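Local coordinates for protein diadenosine tetraphosphatase, putative (Trypanosoma brucei, PDB 2QJC) that probably hydrolyses diadenosine tetraphosphate or related phosphate substrates, as a calcineurin-like metallophosphoesterase that holds two manganese ions, at residues Glu35-Leu38 and Arg39-Phe43; Phe64-Val67 and Arg68-Arg72; Thr117-Glu120 and Thr121-Gln125; Thr180-Thr183 and Asn184-Gly187; Gly209-Glu212 and Gln213-Pro216. All coordinates share one frame; numbering follows the deposited sequence.

Interaction 1: residues Glu35-Leu38 and Arg39-Phe43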
loop_
_atom_site.group_PDB
_atom_site.type_symbol
_atom_site.label_atom_id
_atom_site.label_comp_id
_atom_site.label_asym_id
_atom_site.label_seq_id
_atom_site.Cartn_x
_atom_site.Cartn_y
_atom_site.Cartn_z
ATOM N N GLU A 35 -0.280 -14.611 6.268
ATOM C CA GLU A 35 -0.971 -15.899 6.205
ATOM C C GLU A 35 -2.168 -15.895 7.150
ATOM O O GLU A 35 -3.250 -16.365 6.799
ATOM C CB GLU A 35 -0.028 -17.030 6.603
ATOM C CG GLU A 35 1.174 -17.171 5.703
ATOM C CD GLU A 35 2.224 -18.097 6.278
ATOM O OE1 GLU A 35 2.147 -18.419 7.487
ATOM O OE2 GLU A 35 3.134 -18.487 5.516
ATOM N N ASP A 36 -1.970 -15.362 8.352
ATOM C CA ASP A 36 -3.048 -15.308 9.332
ATOM C C ASP A 36 -4.179 -14.426 8.818
ATOM O O ASP A 36 -5.355 -14.739 9.005
ATOM C CB ASP A 36 -2.551 -14.754 10.666
ATOM C CG ASP A 36 -1.265 -15.407 11.128
ATOM O OD1 ASP A 36 -1.126 -16.642 10.981
ATOM O OD2 ASP A 36 -0.392 -14.681 11.651
ATOM N N LEU A 37 -3.823 -13.322 8.170
ATOM C CA LEU A 37 -4.833 -12.411 7.644
ATOM C C LEU A 37 -5.643 -13.082 6.534
ATOM O O LEU A 37 -6.859 -12.906 6.453
ATOM C CB LEU A 37 -4.182 -11.127 7.113
ATOM C CG LEU A 37 -5.161 -10.084 6.554
ATOM C CD1 LEU A 37 -6.203 -9.731 7.601
ATOM C CD2 LEU A 37 -4.407 -8.840 6.123
ATOM N N LEU A 38 -4.972 -13.852 5.683
ATOM C CA LEU A 38 -5.659 -14.534 4.595
ATOM C C LEU A 38 -6.671 -15.539 5.145
ATOM O O LEU A 38 -7.780 -15.676 4.609
ATOM C CB LEU A 38 -4.647 -15.215 3.676
ATOM C CG LEU A 38 -3.761 -14.229 2.902
ATOM C CD1 LEU A 38 -2.772 -14.992 2.041
ATOM C CD2 LEU A 38 -4.622 -13.312 2.036
ATOM N N ARG A 39 -6.294 -16.240 6.214
ATOM C CA ARG A 39 -7.204 -17.186 6.851
ATOM C C ARG A 39 -8.310 -16.384 7.521
ATOM O O ARG A 39 -9.463 -16.813 7.565
ATOM C CB ARG A 39 -6.485 -18.028 7.917
ATOM C CG ARG A 39 -5.616 -19.148 7.364
ATOM C CD ARG A 39 -5.151 -20.082 8.475
ATOM N NE ARG A 39 -4.179 -19.448 9.362
ATOM C CZ ARG A 39 -2.895 -19.293 9.070
ATOM N NH1 ARG A 39 -2.413 -19.725 7.915
ATOM N NH2 ARG A 39 -2.092 -18.704 9.936
ATOM N N ALA A 40 -7.951 -15.211 8.035
ATOM C CA ALA A 40 -8.903 -14.343 8.718
ATOM C C ALA A 40 -9.992 -13.757 7.809
ATOM O O ALA A 40 -11.012 -13.263 8.301
ATOM C CB ALA A 40 -8.158 -13.216 9.431
ATOM N N VAL A 41 -9.784 -13.794 6.497
ATOM C CA VAL A 41 -10.791 -13.267 5.577
ATOM C C VAL A 41 -11.359 -14.388 4.714
ATOM O O VAL A 41 -12.230 -14.155 3.875
ATOM C CB VAL A 41 -10.216 -12.172 4.633
ATOM C CG1 VAL A 41 -9.515 -11.093 5.445
ATOM C CG2 VAL A 41 -9.273 -12.796 3.615
ATOM N N SER A 42 -10.851 -15.602 4.922
ATOM C CA SER A 42 -11.295 -16.768 4.165
ATOM C C SER A 42 -10.994 -16.575 2.684
ATOM O O SER A 42 -11.868 -16.736 1.829
ATOM C CB SER A 42 -12.797 -16.998 4.369
ATOM O OG SER A 42 -13.104 -17.179 5.741
ATOM N N PHE A 43 -9.743 -16.226 2.398
ATOM C CA PHE A 43 -9.274 -15.997 1.037
ATOM C C PHE A 43 -9.481 -17.237 0.170
ATOM O O PHE A 43 -9.053 -18.335 0.530
ATOM C CB PHE A 43 -7.791 -15.626 1.060
ATOM C CG PHE A 43 -7.219 -15.324 -0.293
ATOM C CD1 PHE A 43 -7.546 -14.146 -0.954
ATOM C CD2 PHE A 43 -6.364 -16.227 -0.916
ATOM C CE1 PHE A 43 -7.031 -13.875 -2.218
ATOM C CE2 PHE A 43 -5.847 -15.966 -2.177
ATOM C CZ PHE A 43 -6.180 -14.791 -2.828
#
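Leu38 and Phe43 meet in the Schellman motif that closes helix 31-41, where Ser42 takes a positive phi and the chain folds back over the last turn. The evidence is a pair of bonds: Phe43 N to Leu38 O, 3.0 Å long and nearly straight at 174°, and inside it a weak one from Ser42 N to Arg39 O at 3.2 Å. The side chains repeat this link: Leu38 and Phe43 lie alongside each other and point the same way, with the Leu38 CD2 branch 4.0 Å from Phe43 CG, oblique to the ring. One turn back, helical bonding is regular, with Arg39 N donating to Glu35 O at 3.1 Å.

The polar flank belongs to Arg39. A bend along its chain (chi3 -70°) turns the guanidinium back over the preceding turn, and Glu35 O lies over one face, 3.6 Å from Arg39 NH1. Arg39 NH2 forms a salt bridge with Asp36 OD1; at 2.5 Å the separation is short, and its exact length is best treated with caution. Carboxylate and guanidinium planes are 64° apart, which rules out a coplanar two-pronged pairing. The Glu35 carboxylate instead bridges to Arg31.

On the buried side Leu37 CD1 approaches Val41 CG1 at 4.2 Å. These two residues press the helix onto the sheet of its beta-alpha-beta unit: Leu37 touches Val24, Leu231, Ala233 and Val244, and Val41 touches Ile22 and Ile242. Leu38 and Phe43 both meet Leu73 of helix 63-73, the next helix along the chain.

Interaction 2: residues Phe64-Val67 and Arg68-Arg72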
loop_
_atom_site.group_PDB
_atom_site.type_symbol
_atom_site.label_atom_id
_atom_site.label_comp_id
_atom_site.label_asym_id
_atom_site.label_seq_id
_atom_site.Cartn_x
_atom_site.Cartn_y
_atom_site.Cartn_z
ATOM N N PHE A 64 11.602 -11.779 1.458
ATOM C CA PHE A 64 11.556 -12.638 0.280
ATOM C C PHE A 64 10.347 -13.572 0.211
ATOM O O PHE A 64 9.769 -13.767 -0.860
ATOM C CB PHE A 64 12.853 -13.453 0.184
ATOM C CG PHE A 64 14.103 -12.606 0.123
ATOM C CD1 PHE A 64 14.066 -11.322 -0.420
ATOM C CD2 PHE A 64 15.320 -13.104 0.581
ATOM C CE1 PHE A 64 15.221 -10.544 -0.507
ATOM C CE2 PHE A 64 16.485 -12.336 0.499
ATOM C CZ PHE A 64 16.434 -11.053 -0.048
ATOM N N GLY A 65 9.968 -14.143 1.350
ATOM C CA GLY A 65 8.827 -15.039 1.378
ATOM C C GLY A 65 7.528 -14.309 1.098
ATOM O O GLY A 65 6.625 -14.846 0.455
ATOM N N VAL A 66 7.438 -13.075 1.587
ATOM C CA VAL A 66 6.259 -12.244 1.388
ATOM C C VAL A 66 6.000 -12.017 -0.091
ATOM O O VAL A 66 4.875 -12.177 -0.569
ATOM C CB VAL A 66 6.431 -10.860 2.062
ATOM C CG1 VAL A 66 5.495 -9.836 1.413
ATOM C CG2 VAL A 66 6.142 -10.970 3.545
ATOM N N VAL A 67 7.053 -11.647 -0.811
ATOM C CA VAL A 67 6.951 -11.358 -2.229
ATOM C C VAL A 67 6.672 -12.589 -3.073
ATOM O O VAL A 67 5.936 -12.514 -4.060
ATOM C CB VAL A 67 8.229 -10.637 -2.716
ATOM C CG1 VAL A 67 8.224 -10.488 -4.225
ATOM C CG2 VAL A 67 8.317 -9.260 -2.050
ATOM N N ARG A 68 7.250 -13.721 -2.683
ATOM C CA ARG A 68 7.041 -14.970 -3.412
ATOM C C ARG A 68 5.635 -15.517 -3.190
ATOM O O ARG A 68 5.061 -16.143 -4.074
ATOM C CB ARG A 68 8.087 -16.005 -2.992
ATOM C CG ARG A 68 9.395 -15.849 -3.737
ATOM C CD ARG A 68 10.526 -16.603 -3.066
ATOM N NE ARG A 68 11.741 -16.544 -3.874
ATOM C CZ ARG A 68 12.963 -16.763 -3.402
ATOM N NH1 ARG A 68 13.136 -17.056 -2.119
ATOM N NH2 ARG A 68 14.011 -16.677 -4.212
ATOM N N LEU A 69 5.090 -15.285 -2.003
ATOM C CA LEU A 69 3.742 -15.731 -1.693
ATOM C C LEU A 69 2.764 -14.957 -2.577
ATOM O O LEU A 69 1.881 -15.539 -3.214
ATOM C CB LEU A 69 3.417 -15.472 -0.217
ATOM C CG LEU A 69 1.957 -15.704 0.194
ATOM C CD1 LEU A 69 1.546 -17.127 -0.158
ATOM C CD2 LEU A 69 1.792 -15.468 1.673
ATOM N N LEU A 70 2.926 -13.639 -2.611
ATOM C CA LEU A 70 2.058 -12.793 -3.422
ATOM C C LEU A 70 2.153 -13.176 -4.896
ATOM O O LEU A 70 1.149 -13.152 -5.618
ATOM C CB LEU A 70 2.423 -11.317 -3.225
ATOM C CG LEU A 70 2.196 -10.820 -1.792
ATOM C CD1 LEU A 70 2.733 -9.408 -1.630
ATOM C CD2 LEU A 70 0.707 -10.879 -1.465
ATOM N N LYS A 71 3.355 -13.537 -5.337
ATOM C CA LYS A 71 3.576 -13.940 -6.724
ATOM C C LYS A 71 2.820 -15.229 -7.070
ATOM O O LYS A 71 2.096 -15.280 -8.063
ATOM C CB LYS A 71 5.072 -14.143 -6.988
ATOM C CG LYS A 71 5.402 -14.646 -8.388
ATOM C CD LYS A 71 6.911 -14.786 -8.568
ATOM C CE LYS A 71 7.272 -15.438 -9.899
ATOM N NZ LYS A 71 6.705 -14.715 -11.075
ATOM N N ARG A 72 2.987 -16.265 -6.250
ATOM C CA ARG A 72 2.314 -17.536 -6.502
ATOM C C ARG A 72 0.797 -17.376 -6.436
ATOM O O ARG A 72 0.060 -18.137 -7.063
ATOM C CB ARG A 72 2.775 -18.601 -5.493
ATOM C CG ARG A 72 2.173 -18.463 -4.099
ATOM C CD ARG A 72 3.169 -18.863 -3.008
ATOM N NE ARG A 72 3.273 -20.304 -2.779
ATOM C CZ ARG A 72 2.309 -21.051 -2.244
ATOM N NH1 ARG A 72 1.156 -20.499 -1.885
ATOM N NH2 ARG A 72 2.509 -22.347 -2.040
#
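Arg68, Val67 and Val66 make up most of this i to i+4 contact along helix 63-73. Arg68 comes back beside Phe64: its amide N donates to Phe64 O at 3.1 Å, with an angle of 154° at the hydrogen. With CG lying opposite the carbonyl carbon (chi1 -83°) and the chain extended as far as NE, the methylenes run past that same oxygen, Arg68 CG coming to 3.6 Å from Phe64 O. The guanidinium continues toward Phe64, and Arg68 NH1 ends 4.3 Å from Phe64 CB, a loose approach. Its strongest partner lies elsewhere, in a salt bridge from NE to Asp118.

Val67 is tied through its backbone, Val67 O accepting from Lys71 N at 3.1 Å, while its buried side chain leaves the helix to meet Val119 and Tyr122 of helix 117-124. Val66 supplies the apolar pairing. It lies alongside Leu70, both pointing the same way, with Val66 CG1 4.1 Å from Leu70 CD1; Leu70 N also donates to Val66 O at 3.2 Å, an almost straight bond of 166°. Leu70 CG comes within 3.2 Å of Val66 O.

The chemistry thus divides round the helix. Apolar branches on Val66, Val67 and Leu70 favour burial against neighbouring elements, whereas Arg68, exposed to solvent, directs its charge to a carboxylate of another helix, and its methylenes probably help to shield Phe64 O.

Interaction 3: residues Thr117-Glu120 and Thr121-Gln125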
loop_
_atom_site.group_PDB
_atom_site.type_symbol
_atom_site.label_atom_id
_atom_site.label_comp_id
_atom_site.label_asym_id
_atom_site.label_seq_id
_atom_site.Cartn_x
_atom_site.Cartn_y
_atom_site.Cartn_z
ATOM N N THR A 117 16.745 -12.742 -8.158
ATOM C CA THR A 117 16.156 -12.301 -9.417
ATOM C C THR A 117 14.629 -12.256 -9.453
ATOM O O THR A 117 14.046 -11.224 -9.795
ATOM C CB THR A 117 16.649 -13.187 -10.589
ATOM O OG1 THR A 117 18.069 -13.039 -10.731
ATOM C CG2 THR A 117 15.970 -12.781 -11.903
ATOM N N ASP A 118 13.981 -13.368 -9.112
ATOM C CA ASP A 118 12.527 -13.416 -9.137
ATOM C C ASP A 118 11.912 -12.301 -8.289
ATOM O O ASP A 118 11.081 -11.533 -8.777
ATOM C CB ASP A 118 12.028 -14.795 -8.687
ATOM C CG ASP A 118 12.414 -15.130 -7.263
ATOM O OD1 ASP A 118 13.593 -14.954 -6.898
ATOM O OD2 ASP A 118 11.532 -15.584 -6.508
ATOM N N VAL A 119 12.333 -12.198 -7.030
ATOM C CA VAL A 119 11.816 -11.155 -6.150
ATOM C C VAL A 119 11.999 -9.779 -6.798
ATOM O O VAL A 119 11.049 -9.008 -6.929
ATOM C CB VAL A 119 12.541 -11.163 -4.782
ATOM C CG1 VAL A 119 12.029 -10.019 -3.910
ATOM C CG2 VAL A 119 12.319 -12.501 -4.084
ATOM N N GLU A 120 13.226 -9.482 -7.210
ATOM C CA GLU A 120 13.536 -8.205 -7.843
ATOM C C GLU A 120 12.650 -7.950 -9.066
ATOM O O GLU A 120 12.271 -6.807 -9.343
ATOM C CB GLU A 120 15.008 -8.178 -8.254
ATOM C CG GLU A 120 15.432 -6.940 -9.013
ATOM C CD GLU A 120 16.883 -7.011 -9.444
ATOM O OE1 GLU A 120 17.757 -7.180 -8.565
ATOM O OE2 GLU A 120 17.156 -6.903 -10.660
ATOM N N THR A 121 12.322 -9.016 -9.788
ATOM C CA THR A 121 11.485 -8.902 -10.975
ATOM C C THR A 121 10.048 -8.536 -10.621
ATOM O O THR A 121 9.449 -7.679 -11.271
ATOM C CB THR A 121 11.497 -10.215 -11.785
ATOM O OG1 THR A 121 12.806 -10.420 -12.326
ATOM C CG2 THR A 121 10.496 -10.159 -12.920
ATOM N N TYR A 122 9.506 -9.178 -9.589
ATOM C CA TYR A 122 8.139 -8.913 -9.149
ATOM C C TYR A 122 7.982 -7.460 -8.726
ATOM O O TYR A 122 7.007 -6.803 -9.098
ATOM C CB TYR A 122 7.755 -9.822 -7.976
ATOM C CG TYR A 122 6.343 -9.604 -7.470
ATOM C CD1 TYR A 122 5.260 -10.286 -8.029
ATOM C CD2 TYR A 122 6.083 -8.685 -6.452
ATOM C CE1 TYR A 122 3.944 -10.059 -7.580
ATOM C CE2 TYR A 122 4.776 -8.442 -6.000
ATOM C CZ TYR A 122 3.716 -9.131 -6.564
ATOM O OH TYR A 122 2.437 -8.891 -6.110
ATOM N N LEU A 123 8.941 -6.966 -7.944
ATOM C CA LEU A 123 8.918 -5.584 -7.460
ATOM C C LEU A 123 9.097 -4.581 -8.592
ATOM O O LEU A 123 8.501 -3.505 -8.596
ATOM C CB LEU A 123 10.037 -5.350 -6.439
ATOM C CG LEU A 123 10.007 -6.112 -5.112
ATOM C CD1 LEU A 123 11.161 -5.644 -4.240
ATOM C CD2 LEU A 123 8.688 -5.874 -4.409
ATOM N N SER A 124 9.932 -4.949 -9.550
ATOM C CA SER A 124 10.241 -4.092 -10.678
ATOM C C SER A 124 9.061 -3.854 -11.620
ATOM O O SER A 124 9.119 -2.979 -12.475
ATOM C CB SER A 124 11.414 -4.695 -11.452
ATOM O OG SER A 124 11.882 -3.801 -12.442
ATOM N N GLN A 125 7.989 -4.621 -11.461
ATOM C CA GLN A 125 6.829 -4.460 -12.333
ATOM C C GLN A 125 5.615 -3.834 -11.650
ATOM O O GLN A 125 4.552 -3.723 -12.256
ATOM C CB GLN A 125 6.442 -5.818 -12.931
ATOM C CG GLN A 125 6.111 -6.883 -11.894
ATOM C CD GLN A 125 6.070 -8.283 -12.490
ATOM O OE1 GLN A 125 5.297 -8.557 -13.411
ATOM N NE2 GLN A 125 6.905 -9.176 -11.966
#
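Thr117 and Thr121 lie on the solvent side of helix 117-124, and their contact is polar. Thr117 O accepts two bonds from one residue, from Thr121 N at 2.8 Å and from the hydroxyl Thr121 OG1 at 2.9 Å. The amide comes in nearly along the carbonyl direction, whereas the hydroxyl stands 47° out of the carbonyl plane. Placing OG1 beside its own backbone N (chi1 -67°) is what lets the threonine reach back one turn. The two side chains lie alongside each other, pointing the same way, with a single side-chain approach, Thr117 CG2 to Thr121 OG1 at 4.0 Å, so hydrogen bonds rather than packing hold this side. Farther along, Gln125 NE2 folds back to Thr121 O at 3.0 Å in a weak bond, where the helix is ending.

The buried side is tight through its backbone and its outside neighbours. Tyr122 N donates to Asp118 O at 2.9 Å, and Leu123 N to Val119 O at 3.1 Å with a nearly straight 170° angle. Leu123 CG rests against the same carbonyl, 3.6 Å from Val119 O, while Val119 CG1 and Leu123 CD1 barely meet at 4.5 Å; these side chains turn mainly to other elements.

Those elements place the helix. Leu123 packs on Leu87 of helix 81-91 and on Leu56, Glu120 reaches Val90 and Ile115, and Tyr122 lies on Leu56 and on Leu70 of helix 63-73, its hydroxyl bonding Ala75 O just beyond that helix.

Interaction 4: residues Thr180-Thr183 and Asn184-Gly187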
loop_
_atom_site.group_PDB
_atom_site.type_symbol
_atom_site.label_atom_id
_atom_site.label_comp_id
_atom_site.label_asym_id
_atom_site.label_seq_id
_atom_site.Cartn_x
_atom_site.Cartn_y
_atom_site.Cartn_z
ATOM N N THR A 180 3.664 16.847 1.462
ATOM C CA THR A 180 4.929 16.629 2.149
ATOM C C THR A 180 4.965 15.360 3.002
ATOM O O THR A 180 3.968 14.965 3.609
ATOM C CB THR A 180 5.298 17.833 3.039
ATOM O OG1 THR A 180 6.571 17.592 3.651
ATOM C CG2 THR A 180 4.246 18.052 4.119
ATOM N N GLU A 181 6.130 14.729 3.032
ATOM C CA GLU A 181 6.344 13.517 3.813
ATOM C C GLU A 181 6.589 13.890 5.271
ATOM O O GLU A 181 6.341 13.101 6.182
ATOM C CB GLU A 181 7.550 12.761 3.262
ATOM C CG GLU A 181 8.092 11.689 4.175
ATOM C CD GLU A 181 9.284 10.982 3.563
ATOM O OE1 GLU A 181 10.072 11.665 2.866
ATOM O OE2 GLU A 181 9.437 9.758 3.787
ATOM N N GLU A 182 7.085 15.104 5.483
ATOM C CA GLU A 182 7.362 15.580 6.828
ATOM C C GLU A 182 6.078 16.074 7.495
ATOM O O GLU A 182 5.096 16.401 6.824
ATOM C CB GLU A 182 8.426 16.684 6.783
ATOM C CG GLU A 182 9.818 16.154 6.411
ATOM C CD GLU A 182 10.871 17.246 6.273
ATOM O OE1 GLU A 182 11.120 17.970 7.262
ATOM O OE2 GLU A 182 11.455 17.378 5.173
ATOM N N THR A 183 6.087 16.107 8.821
ATOM C CA THR A 183 4.919 16.544 9.567
ATOM C C THR A 183 5.232 17.778 10.419
ATOM O O THR A 183 4.347 18.337 11.069
ATOM C CB THR A 183 4.385 15.381 10.454
ATOM O OG1 THR A 183 3.272 15.830 11.239
ATOM C CG2 THR A 183 5.483 14.858 11.371
ATOM N N ASN A 184 6.490 18.215 10.390
ATOM C CA ASN A 184 6.911 19.379 11.165
ATOM C C ASN A 184 6.803 20.720 10.428
ATOM O O ASN A 184 7.255 21.748 10.936
ATOM C CB ASN A 184 8.348 19.195 11.677
ATOM C CG ASN A 184 9.331 18.839 10.572
ATOM O OD1 ASN A 184 9.096 19.109 9.397
ATOM N ND2 ASN A 184 10.452 18.239 10.955
ATOM N N ASP A 185 6.215 20.717 9.237
ATOM C CA ASP A 185 6.052 21.957 8.484
ATOM C C ASP A 185 4.604 22.405 8.498
ATOM O O ASP A 185 4.192 23.219 7.679
ATOM C CB ASP A 185 6.515 21.789 7.035
ATOM C CG ASP A 185 8.026 21.800 6.899
ATOM O OD1 ASP A 185 8.660 22.763 7.387
ATOM O OD2 ASP A 185 8.583 20.856 6.300
ATOM N N GLY A 186 3.833 21.871 9.435
ATOM C CA GLY A 186 2.436 22.230 9.522
ATOM C C GLY A 186 1.608 21.488 8.490
ATOM O O GLY A 186 2.037 20.462 7.955
ATOM N N GLY A 187 0.421 22.012 8.204
ATOM C CA GLY A 187 -0.456 21.379 7.242
ATOM C C GLY A 187 -1.435 20.461 7.945
ATOM O O GLY A 187 -1.523 20.454 9.177
#
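Glu182 faces Asn184 and Asp185 across an exposed bend of the chain, in a contact made by the ends of exposed side chains. The Glu182 carboxylate and the Asn184 amide group pass at an angle, their planes 77° apart, with Glu182 OE1 3.9 Å from Asn184 CG. The arrangement therefore excludes flat stacking. Asn184 carries its CG between the backbone N and the carbonyl carbon (chi1 53°), which swings the amide back toward Glu182. Asp185 approaches the same carboxylate: Asp185 OD2 lies 4.0 Å from Glu182 OE1. Two carboxylates so close would be expected to repel, and the exposed setting probably lets solvent moderate this.

Behind this first shell stands the backbone. Thr180 OG1 accepts from Glu182 N at 3.1 Å, with an angle of 143° at the hydrogen, and so helps to set the course of the chain just after strand 177-180. After Asp185 come two glycines with positive phi. At Gly187 the backbone angles would drive a beta carbon into the preceding carbonyl oxygen, so glycine suits the path. Gly186 O is held by Asn163 ND2, and Asp185 touches Ile165. Thr183 and Asn184 also touch a crystal neighbour, which may influence their conformation.

The Thr180 to Glu182 bond defines an ST turn. It begins the loop between strands 177-180 and 188-189, which flank strand 163-166 in a small antiparallel sheet; the connection thus crosses from one edge strand to the other, with the side chain of Glu182 about 10 Å from that of the manganese ligand His204.

Interaction 5: residues Gly209-Glu212 and Gln213-Pro216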
loop_
_atom_site.group_PDB
_atom_site.type_symbol
_atom_site.label_atom_id
_atom_site.label_comp_id
_atom_site.label_asym_id
_atom_site.label_seq_id
_atom_site.Cartn_x
_atom_site.Cartn_y
_atom_site.Cartn_z
ATOM N N GLY A 209 -1.405 5.136 12.434
ATOM C CA GLY A 209 -2.154 3.906 12.583
ATOM C C GLY A 209 -3.346 3.840 11.650
ATOM O O GLY A 209 -3.407 4.555 10.648
ATOM N N LEU A 210 -4.298 2.975 11.984
ATOM C CA LEU A 210 -5.501 2.799 11.182
ATOM C C LEU A 210 -6.304 4.100 11.142
ATOM O O LEU A 210 -6.640 4.654 12.188
ATOM C CB LEU A 210 -6.357 1.683 11.787
ATOM C CG LEU A 210 -7.529 1.139 10.967
ATOM C CD1 LEU A 210 -6.987 0.357 9.774
ATOM C CD2 LEU A 210 -8.380 0.231 11.843
ATOM N N GLN A 211 -6.602 4.589 9.938
ATOM C CA GLN A 211 -7.375 5.819 9.775
ATOM C C GLN A 211 -8.734 5.486 9.165
ATOM O O GLN A 211 -8.813 5.095 7.999
ATOM C CB GLN A 211 -6.634 6.812 8.867
ATOM C CG GLN A 211 -5.298 7.313 9.431
ATOM C CD GLN A 211 -4.616 8.348 8.541
ATOM O OE1 GLN A 211 -5.157 9.423 8.289
ATOM N NE2 GLN A 211 -3.418 8.023 8.067
ATOM N N GLU A 212 -9.796 5.646 9.952
ATOM C CA GLU A 212 -11.152 5.349 9.487
ATOM C C GLU A 212 -12.121 6.525 9.561
ATOM O O GLU A 212 -13.285 6.380 9.195
ATOM C CB GLU A 212 -11.765 4.210 10.302
ATOM C CG GLU A 212 -10.928 2.959 10.420
ATOM C CD GLU A 212 -11.563 1.947 11.361
ATOM O OE1 GLU A 212 -12.689 1.483 11.074
ATOM O OE2 GLU A 212 -10.937 1.624 12.393
ATOM N N GLN A 213 -11.657 7.682 10.021
ATOM C CA GLN A 213 -12.550 8.834 10.159
ATOM C C GLN A 213 -12.906 9.532 8.851
ATOM O O GLN A 213 -13.661 10.505 8.846
ATOM C CB GLN A 213 -11.952 9.863 11.120
ATOM C CG GLN A 213 -10.858 9.316 12.001
ATOM C CD GLN A 213 -9.497 9.386 11.338
ATOM O OE1 GLN A 213 -8.880 10.450 11.281
ATOM N NE2 GLN A 213 -9.027 8.257 10.823
ATOM N N TYR A 214 -12.378 9.045 7.739
ATOM C CA TYR A 214 -12.672 9.678 6.466
ATOM C C TYR A 214 -13.504 8.768 5.585
ATOM O O TYR A 214 -13.721 9.053 4.409
ATOM C CB TYR A 214 -11.371 10.066 5.769
ATOM C CG TYR A 214 -10.448 10.873 6.654
ATOM C CD1 TYR A 214 -10.802 12.151 7.088
ATOM C CD2 TYR A 214 -9.222 10.355 7.062
ATOM C CE1 TYR A 214 -9.950 12.897 7.911
ATOM C CE2 TYR A 214 -8.362 11.086 7.880
ATOM C CZ TYR A 214 -8.731 12.353 8.299
ATOM O OH TYR A 214 -7.876 13.069 9.093
ATOM N N LYS A 215 -13.963 7.664 6.157
ATOM C CA LYS A 215 -14.796 6.741 5.409
ATOM C C LYS A 215 -16.064 7.497 5.039
ATOM O O LYS A 215 -16.493 8.398 5.757
ATOM C CB LYS A 215 -15.155 5.509 6.254
ATOM C CG LYS A 215 -13.955 4.723 6.739
ATOM C CD LYS A 215 -14.351 3.484 7.514
ATOM C CE LYS A 215 -14.829 2.369 6.593
ATOM N NZ LYS A 215 -15.061 1.102 7.348
ATOM N N PRO A 216 -16.669 7.155 3.901
ATOM C CA PRO A 216 -16.210 6.113 2.982
ATOM C C PRO A 216 -15.279 6.637 1.880
ATOM O O PRO A 216 -14.920 5.894 0.967
ATOM C CB PRO A 216 -17.516 5.585 2.413
ATOM C CG PRO A 216 -18.299 6.854 2.242
ATOM C CD PRO A 216 -18.032 7.597 3.548
HETATM O O HOH W 1 -5.741 11.601 9.971
#
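Gln211 and Tyr214 are brought together by similar first torsions, each setting CG opposite its carbonyl carbon (chi1 -64° for Gln211, -52° for Tyr214). Gln211 then extends, and its amide oxygen arrives at the rim of the tyrosine ring: Gln211 OE1 lies in the ring plane, 3.6 Å from Tyr214 CE2, with amide and ring planes 72° apart. One water completes the link at the same edge. It donates to Gln211 OE1 at 2.8 Å and is hydrogen-bonded to Tyr214 OH at 2.7 Å, so the glutamine oxygen and the phenol are joined although they do not bond directly.

Gln213, between them in sequence, bends sharply at its second torsion and brings its amide back beside the backbone. As modelled, Gln213 NE2 is 2.9 Å from Glu212 N, two donors facing each other, so the orientation of this amide is doubtful.

On the far flank Lys215 folds over the turn. Lys215 N makes a weak bond to Glu212 O at 3.4 Å, and Lys215 CG presses on that carbonyl, 3.0 Å from Glu212 O. Their chains also meet, Glu212 CB to Lys215 CD at 3.9 Å, while the ammonium goes to Gly239 O; the Glu212 carboxylate stays beyond salt-bridge range.

Glu212 to Lys215 is a type I beta turn, followed by a cis peptide before Pro216. It belongs to the loop joining the parallel neighbours 199-202 and 218-220 at a sheet edge, and the side chain of the buried Gln211 is about 8 Å from that of His204, a manganese ligand.

Overall arrangement
The five contacts follow one another along the chain without overlap, all within the calcineurin-like phosphoesterase range. Interactions 1 and 2 lie on helices 31-41 and 63-73, consecutive crossovers of one mixed sheet, their centres 15 Å apart. Interactions 2 and 3, with centres 10 Å apart, bring helices 63-73 and 117-124 into direct contact through one salt bridge and apolar packing. Interactions 4 and 5 are loop contacts, centres 19 Å apart; the centres of interactions 1 and 4 are 35 Å apart, across the chain's centre. One side chain in each of interactions 2 to 5 lies about 11 to 13 Å from a manganese ion, which places these contacts outside the first coordination shell.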